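Local coordinates for protein CdnC (Chryseobacterium gregarium DSM 19109, PDB 7MGV) that probably closes single and bicyclic omega-ester macrocycles in a ribosomally made precursor peptide at the expense of ATP, as a graspetide ATP-grasp ligase, at residues D37-T40 and E41-K45; N326-E330 and N331-K335; A338-C342 and D343-R347. All coordinates share one frame; numbering follows the deposited sequence.

Contact 1 of 3, residues D37-T40 and E41-K45; sequences DKVT and EYIDK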
loop_
_atom_site.group_PDB
_atom_site.type_symbol
_atom_site.label_atom_id
_atom_site.label_comp_id
_atom_site.label_asym_id
_atom_site.label_seq_id
_atom_site.Cartn_x
_atom_site.Cartn_y
_atom_site.Cartn_z
ATOM N N ASP A 37 21.820 7.740 14.396
ATOM C CA ASP A 37 22.601 8.059 15.587
ATOM C C ASP A 37 22.500 9.538 15.943
ATOM O O ASP A 37 22.252 9.894 17.103
ATOM C CB ASP A 37 24.061 7.652 15.379
ATOM C CG ASP A 37 24.415 6.369 16.103
ATOM O OD1 ASP A 37 23.539 5.818 16.802
ATOM O OD2 ASP A 37 25.568 5.906 15.969
ATOM N N LYS A 38 22.685 10.420 14.959
ATOM C CA LYS A 38 22.627 11.850 15.246
ATOM C C LYS A 38 21.203 12.290 15.563
ATOM O O LYS A 38 20.991 13.159 16.419
ATOM C CB LYS A 38 23.196 12.646 14.073
ATOM C CG LYS A 38 24.363 13.548 14.452
ATOM C CD LYS A 38 25.553 12.732 14.941
ATOM C CE LYS A 38 26.719 13.625 15.341
ATOM N NZ LYS A 38 26.495 14.305 16.648
ATOM N N VAL A 39 20.213 11.695 14.892
ATOM C CA VAL A 39 18.819 11.983 15.216
ATOM C C VAL A 39 18.517 11.583 16.653
ATOM O O VAL A 39 17.858 12.322 17.393
ATOM C CB VAL A 39 17.877 11.280 14.219
ATOM C CG1 VAL A 39 16.429 11.417 14.664
ATOM C CG2 VAL A 39 18.061 11.848 12.821
ATOM N N THR A 40 19.011 10.418 17.078
ATOM C CA THR A 40 18.798 9.965 18.449
ATOM C C THR A 40 19.505 10.875 19.447
ATOM O O THR A 40 18.964 11.167 20.517
ATOM C CB THR A 40 19.278 8.520 18.601
ATOM O OG1 THR A 40 18.483 7.660 17.775
ATOM C CG2 THR A 40 19.171 8.061 20.049
ATOM N N GLU A 41 20.713 11.336 19.112
ATOM C CA GLU A 41 21.422 12.264 19.990
ATOM C C GLU A 41 20.638 13.561 20.165
ATOM O O GLU A 41 20.486 14.070 21.285
ATOM C CB GLU A 41 22.816 12.550 19.430
ATOM C CG GLU A 41 23.393 13.892 19.859
ATOM C CD GLU A 41 24.720 14.202 19.196
ATOM O OE1 GLU A 41 25.338 13.276 18.630
ATOM O OE2 GLU A 41 25.145 15.375 19.238
ATOM N N TYR A 42 20.127 14.109 19.060
ATOM C CA TYR A 42 19.390 15.363 19.146
ATOM C C TYR A 42 18.040 15.177 19.831
ATOM O O TYR A 42 17.545 16.106 20.481
ATOM C CB TYR A 42 19.220 15.965 17.753
ATOM C CG TYR A 42 20.462 16.660 17.245
ATOM C CD1 TYR A 42 21.235 17.445 18.091
ATOM C CD2 TYR A 42 20.865 16.529 15.924
ATOM C CE1 TYR A 42 22.372 18.083 17.633
ATOM C CE2 TYR A 42 22.000 17.163 15.456
ATOM C CZ TYR A 42 22.750 17.938 16.315
ATOM O OH TYR A 42 23.881 18.571 15.855
ATOM N N ILE A 43 17.440 13.988 19.721
ATOM C CA ILE A 43 16.217 13.712 20.470
ATOM C C ILE A 43 16.521 13.603 21.960
ATOM O O ILE A 43 15.753 14.085 22.802
ATOM C CB ILE A 43 15.531 12.439 19.937
ATOM C CG1 ILE A 43 14.944 12.685 18.546
ATOM C CG2 ILE A 43 14.431 11.986 20.886
ATOM C CD1 ILE A 43 14.409 11.434 17.879
ATOM N N ASP A 44 17.645 12.969 22.307
ATOM C CA ASP A 44 18.059 12.878 23.704
ATOM C C ASP A 44 18.251 14.262 24.304
ATOM O O ASP A 44 17.793 14.541 25.420
ATOM C CB ASP A 44 19.347 12.061 23.819
ATOM C CG ASP A 44 19.114 10.573 23.647
ATOM O OD1 ASP A 44 17.944 10.167 23.487
ATOM O OD2 ASP A 44 20.101 9.808 23.675
ATOM N N LYS A 45 18.927 15.146 23.566
ATOM C CA LYS A 45 19.084 16.517 24.038
ATOM C C LYS A 45 17.726 17.218 24.129
ATOM O O LYS A 45 17.462 17.960 25.083
ATOM C CB LYS A 45 20.049 17.269 23.116
ATOM C CG LYS A 45 21.011 18.236 23.828
ATOM C CD LYS A 45 20.241 19.179 24.747
ATOM C CE LYS A 45 20.956 20.478 25.044
ATOM N NZ LYS A 45 20.161 21.261 26.028
#
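Lys38 and Glu41 form a salt bridge one helical turn apart, on a partly exposed flank of helix 35-46, so this is a local, along-the-helix contact in the pre-ATP-grasp domain. The two side chains lie alongside each other and point the same way. Glu41, the more exposed of the two, runs out extended beyond CG, whereas Lys38 bends at chi2 (64°) and again at chi4, which turns its ammonium group back onto the carboxylate. Lys38 NZ lies 2.5 Å from Glu41 OE1, a short distance, and approaches on the syn side of that oxygen, 32° out of the carboxylate plane. With an alanine in place of Lys38, Glu41 would probably lose its charge partner and its carboxylate be freer to turn. The same ammonium hangs above the Tyr42 ring, but at 5.7 Å from Lys38 NZ to the ring centroid of Tyr42 the cation-pi attraction is weak at most.

Beneath these side chains run four i to i+4 backbone bonds. Glu41 N, Tyr42 N, Ile43 N and Asp44 N reach the carbonyl oxygens of Asp37, Lys38, Val39 and Thr40, all at 2.9 Å. On the inner face Val39 and Ile43 also lie side by side, with Val39 CG1 3.8 Å from Ile43 CD1; Ile43 goes on to pack against Cys48 and Val50 of strand 48-54. Thr40 and Asp44 pair less intimately, Thr40 CG2 resting 4.1 Å from Asp44 OD2, while Thr40 OG1 is bonded back to Ile36 O. Tyr42 OH bonds to Glu330 O, tying the helix to the loop that leads into helix 332-341. This is the connecting helix of a beta-alpha-beta crossover, carrying the chain from strand 22-28 to its parallel neighbour 48-54.

Contact 2 of 3, residues N326-E330 and N331-K335; sequences NLTEE and NRISK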
loop_
_atom_site.group_PDB
_atom_site.type_symbol
_atom_site.label_atom_id
_atom_site.label_comp_id
_atom_site.label_asym_id
_atom_site.label_seq_id
_atom_site.Cartn_x
_atom_site.Cartn_y
_atom_site.Cartn_z
ATOM N N ASN A 326 25.596 15.059 6.208
ATOM C CA ASN A 326 26.995 15.232 6.578
ATOM C C ASN A 326 27.647 16.415 5.875
ATOM O O ASN A 326 28.758 16.801 6.251
ATOM C CB ASN A 326 27.781 13.954 6.278
ATOM C CG ASN A 326 27.566 12.878 7.324
ATOM O OD1 ASN A 326 27.312 13.175 8.492
ATOM N ND2 ASN A 326 27.669 11.620 6.911
ATOM N N LEU A 327 26.992 16.991 4.870
ATOM C CA LEU A 327 27.477 18.192 4.207
ATOM C C LEU A 327 26.941 19.467 4.841
ATOM O O LEU A 327 27.344 20.562 4.437
ATOM C CB LEU A 327 27.115 18.159 2.718
ATOM C CG LEU A 327 27.251 16.810 2.008
ATOM C CD1 LEU A 327 26.939 16.950 0.526
ATOM C CD2 LEU A 327 28.643 16.221 2.211
ATOM N N THR A 328 26.041 19.350 5.813
ATOM C CA THR A 328 25.617 20.479 6.622
ATOM C C THR A 328 26.540 20.625 7.830
ATOM O O THR A 328 27.402 19.783 8.093
ATOM C CB THR A 328 24.170 20.306 7.082
ATOM O OG1 THR A 328 24.034 19.065 7.785
ATOM C CG2 THR A 328 23.228 20.312 5.888
ATOM N N GLU A 329 26.349 21.712 8.574
ATOM C CA GLU A 329 27.139 21.975 9.771
ATOM C C GLU A 329 26.464 21.292 10.956
ATOM O O GLU A 329 25.368 21.687 11.368
ATOM C CB GLU A 329 27.291 23.474 10.010
ATOM C CG GLU A 329 28.169 23.810 11.207
ATOM C CD GLU A 329 27.564 24.871 12.104
ATOM O OE1 GLU A 329 28.280 25.830 12.462
ATOM O OE2 GLU A 329 26.370 24.749 12.453
ATOM N N GLU A 330 27.119 20.261 11.493
ATOM C CA GLU A 330 26.634 19.526 12.663
ATOM C C GLU A 330 25.243 18.935 12.427
ATOM O O GLU A 330 24.375 18.977 13.302
ATOM C CB GLU A 330 26.650 20.404 13.916
ATOM C CG GLU A 330 28.027 20.943 14.273
ATOM C CD GLU A 330 28.663 20.201 15.435
ATOM O OE1 GLU A 330 29.196 19.092 15.212
ATOM O OE2 GLU A 330 28.634 20.727 16.566
ATOM N N ASN A 331 25.034 18.385 11.228
ATOM C CA ASN A 331 23.876 17.548 10.907
ATOM C C ASN A 331 22.560 18.298 11.139
ATOM O O ASN A 331 21.760 17.968 12.016
ATOM C CB ASN A 331 23.923 16.243 11.709
ATOM C CG ASN A 331 25.298 15.609 11.704
ATOM O OD1 ASN A 331 26.085 15.800 12.631
ATOM N ND2 ASN A 331 25.598 14.855 10.654
ATOM N N ARG A 332 22.360 19.331 10.316
ATOM C CA ARG A 332 21.160 20.151 10.442
ATOM C C ARG A 332 19.894 19.384 10.072
ATOM O O ARG A 332 18.832 19.642 10.648
ATOM C CB ARG A 332 21.290 21.410 9.584
ATOM C CG ARG A 332 22.217 22.466 10.172
ATOM C CD ARG A 332 21.765 22.898 11.562
ATOM N NE ARG A 332 22.497 22.204 12.620
ATOM C CZ ARG A 332 22.207 22.294 13.914
ATOM N NH1 ARG A 332 21.198 23.053 14.318
ATOM N NH2 ARG A 332 22.928 21.626 14.803
ATOM N N ILE A 333 19.975 18.449 9.122
ATOM C CA ILE A 333 18.791 17.675 8.753
ATOM C C ILE A 333 18.401 16.726 9.881
ATOM O O ILE A 333 17.212 16.520 10.158
ATOM C CB ILE A 333 19.028 16.920 7.432
ATOM C CG1 ILE A 333 19.463 17.889 6.333
ATOM C CG2 ILE A 333 17.773 16.171 7.011
ATOM C CD1 ILE A 333 19.759 17.216 5.009
ATOM N N SER A 334 19.393 16.129 10.548
ATOM C CA SER A 334 19.100 15.284 11.701
ATOM C C SER A 334 18.459 16.095 12.820
ATOM O O SER A 334 17.522 15.628 13.479
ATOM C CB SER A 334 20.376 14.601 12.190
ATOM O OG SER A 334 20.932 13.779 11.179
ATOM N N LYS A 335 18.947 17.317 13.043
ATOM C CA LYS A 335 18.331 18.193 14.032
ATOM C C LYS A 335 16.904 18.547 13.635
ATOM O O LYS A 335 16.010 18.617 14.485
ATOM C CB LYS A 335 19.168 19.461 14.201
ATOM C CG LYS A 335 18.574 20.481 15.157
ATOM C CD LYS A 335 19.331 20.508 16.474
ATOM C CE LYS A 335 18.600 21.336 17.517
ATOM N NZ LYS A 335 17.289 20.732 17.877
#
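Asn326 reaches across to Asn331 with its carboxamide: Asn331 ND2 gives a weak hydrogen bond to Asn326 OD1, 3.2 Å long and far from straight at 123°. The two side chains run alongside each other, yet their amide planes stand 75° apart. Asn331 ND2 has a second acceptor in Asp325 OD2.

Thr328 comes next and turns its side chain onto the helix start. Its OG1 sits between the backbone N and the carbonyl carbon (chi1 56°), where it accepts a bond from Arg332 N at 3.0 Å and also bonds to Asp325 O. Thr328 CB meanwhile rests 4.0 Å from Arg332 CB. This is the N-terminal end of helix 332-341. Asn331 holds the N-cap position but makes no capping bond with its side chain; first-turn amides find acceptors just upstream instead, Arg332 N in Thr328 OG1 and Ile333 N in Asp325 OD1.

At Glu329 the backbone takes over. Its carbonyl oxygen faces Arg332 NE, 3.2 Å from Glu329 O, with the donor lying nearly along the C=O axis. The carboxylate stays farther off, Glu329 OE2 4.6 Å from Arg332 NE, where it may add a mild electrostatic pull. Glu330, whose backbone takes the left-handed conformation, then offers its own carbonyl at the guanidinium edge: Arg332 NH2 makes a weak bond to Glu330 O. Lys335 CB lies over one face of the guanidinium, 4.1 Å above its plane.

Contact 3 of 3, residues A338-C342 and D343-R347; sequences ADLLC and DKAPR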
loop_
_atom_site.group_PDB
_atom_site.type_symbol
_atom_site.label_atom_id
_atom_site.label_comp_id
_atom_site.label_asym_id
_atom_site.label_seq_id
_atom_site.Cartn_x
_atom_site.Cartn_y
_atom_site.Cartn_z
ATOM N N ALA A 338 14.780 15.519 14.413
ATOM C CA ALA A 338 14.608 15.367 15.854
ATOM C C ALA A 338 13.606 16.377 16.402
ATOM O O ALA A 338 12.716 16.023 17.184
ATOM C CB ALA A 338 15.956 15.510 16.558
ATOM N N ASP A 339 13.739 17.644 16.002
ATOM C CA ASP A 339 12.792 18.663 16.444
ATOM C C ASP A 339 11.378 18.335 15.983
ATOM O O ASP A 339 10.406 18.584 16.705
ATOM C CB ASP A 339 13.218 20.037 15.929
ATOM C CG ASP A 339 14.473 20.550 16.604
ATOM O OD1 ASP A 339 14.944 19.904 17.564
ATOM O OD2 ASP A 339 14.989 21.602 16.175
ATOM N N LEU A 340 11.244 17.775 14.779
ATOM C CA LEU A 340 9.923 17.412 14.280
ATOM C C LEU A 340 9.329 16.258 15.077
ATOM O O LEU A 340 8.131 16.259 15.383
ATOM C CB LEU A 340 10.005 17.052 12.797
ATOM C CG LEU A 340 8.680 16.786 12.079
ATOM C CD1 LEU A 340 7.988 18.089 11.708
ATOM C CD2 LEU A 340 8.903 15.924 10.847
ATOM N N LEU A 341 10.150 15.265 15.427
ATOM C CA LEU A 341 9.632 14.092 16.125
ATOM C C LEU A 341 9.284 14.400 17.577
ATOM O O LEU A 341 8.431 13.723 18.162
ATOM C CB LEU A 341 10.642 12.947 16.048
ATOM C CG LEU A 341 10.936 12.383 14.657
ATOM C CD1 LEU A 341 11.851 11.170 14.748
ATOM C CD2 LEU A 341 9.647 12.041 13.923
ATOM N N CYS A 342 9.920 15.410 18.169
ATOM C CA CYS A 342 9.646 15.828 19.537
ATOM C C CYS A 342 8.619 16.951 19.617
ATOM O O CYS A 342 8.468 17.558 20.682
ATOM C CB CYS A 342 10.938 16.276 20.223
ATOM S SG CYS A 342 12.298 15.086 20.155
ATOM N N ASP A 343 7.936 17.255 18.510
ATOM C CA ASP A 343 6.907 18.297 18.461
ATOM C C ASP A 343 7.484 19.672 18.799
ATOM O O ASP A 343 6.842 20.492 19.456
ATOM C CB ASP A 343 5.729 17.958 19.376
ATOM C CG ASP A 343 4.440 18.638 18.946
ATOM O OD1 ASP A 343 4.395 19.162 17.813
ATOM O OD2 ASP A 343 3.472 18.648 19.738
ATOM N N LYS A 344 8.709 19.923 18.344
ATOM C CA LYS A 344 9.353 21.221 18.496
ATOM C C LYS A 344 9.538 21.912 17.149
ATOM O O LYS A 344 10.463 22.709 16.972
ATOM C CB LYS A 344 10.692 21.074 19.216
ATOM C CG LYS A 344 10.558 20.717 20.689
ATOM C CD LYS A 344 11.914 20.496 21.339
ATOM C CE LYS A 344 12.779 21.742 21.255
ATOM N NZ LYS A 344 14.199 21.451 21.596
ATOM N N ALA A 345 8.659 21.615 16.194
ATOM C CA ALA A 345 8.693 22.206 14.864
ATOM C C ALA A 345 7.313 22.096 14.267
ATOM O O ALA A 345 6.557 21.173 14.620
ATOM C CB ALA A 345 9.729 21.505 13.971
ATOM N N PRO A 346 6.911 23.005 13.379
ATOM C CA PRO A 346 5.583 22.930 12.774
ATOM C C PRO A 346 5.394 21.622 12.013
ATOM O O PRO A 346 6.272 21.184 11.266
ATOM C CB PRO A 346 5.539 24.138 11.836
ATOM C CG PRO A 346 6.575 25.072 12.368
ATOM C CD PRO A 346 7.656 24.203 12.931
ATOM N N ARG A 347 4.235 21.002 12.213
ATOM C CA ARG A 347 3.928 19.714 11.615
ATOM C C ARG A 347 2.687 19.810 10.741
ATOM O O ARG A 347 1.835 20.685 10.920
ATOM C CB ARG A 347 3.683 18.639 12.681
ATOM C CG ARG A 347 4.699 18.591 13.793
ATOM C CD ARG A 347 4.256 17.596 14.847
ATOM N NE ARG A 347 5.389 16.892 15.428
ATOM C CZ ARG A 347 5.288 15.964 16.372
ATOM N NH1 ARG A 347 4.100 15.624 16.851
ATOM N NH2 ARG A 347 6.383 15.382 16.836
#
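Asp343 is bonded back to the helix through its amide: Asp343 N lies 3.3 Å from Leu340 O, approaching from above the carbonyl plane. Its positive phi (61°) makes it the C-prime residue of a Schellman motif, which ends helix 332-341. Lys344 supplies the motif's other bond, with Lys344 N 2.7 Å from Asp339 O. Its ammonium stays beyond salt-bridge range, Lys344 NZ being 4.4 Å from Asp339 OD1, an oxygen already paired with Lys335. Ala345 then turns its methyl toward the helix end, CB 4.1 Å from Asp339 O, and Pro346 O touches Leu340 CD1.

Arg347 brings the chain back. It crosses Leu340 obliquely, and a bend at chi3 (144°) helps swing the guanidinium to the helix C-terminus. Arg347 NE donates to Leu340 O at 2.8 Å, with that oxygen in the guanidinium plane; Arg347 NH2 is modelled too close to the same oxygen for its distance to be trusted. Asp343 CA sits over one face of the group, and Asp343 OD1, 3.4 Å from Arg347 NE but well out of plane, adds charge attraction alone.

Around this turn, Leu340 packs on Tyr134 and Leu136 of strand 134-136, Arg347 makes a cation-pi contact with Tyr134, and Leu341 meets Ile24 and Trp93, while Cys342 touches Ile43 of helix 35-46.

Contacts 2 and 3 hold the two ends of helix 332-341, their centres about 16 Å apart, and contact 1 lies against that helix on helix 35-46, about 12 and 13 Å from them, centre to centre. Tyr42 connects it to both: Tyr42 OH is 2.6 Å from Glu330 O of contact 2, and Tyr42 CB lies 3.5 Å from Ala338 CB in the segment of contact 3. Residues of these contacts do not line the ADP pocket. One link toward that site is Ile333, which packs on Thr239 and Val241 of strand 234-241, the strand that also carries the ADP-pocket residue Glu235.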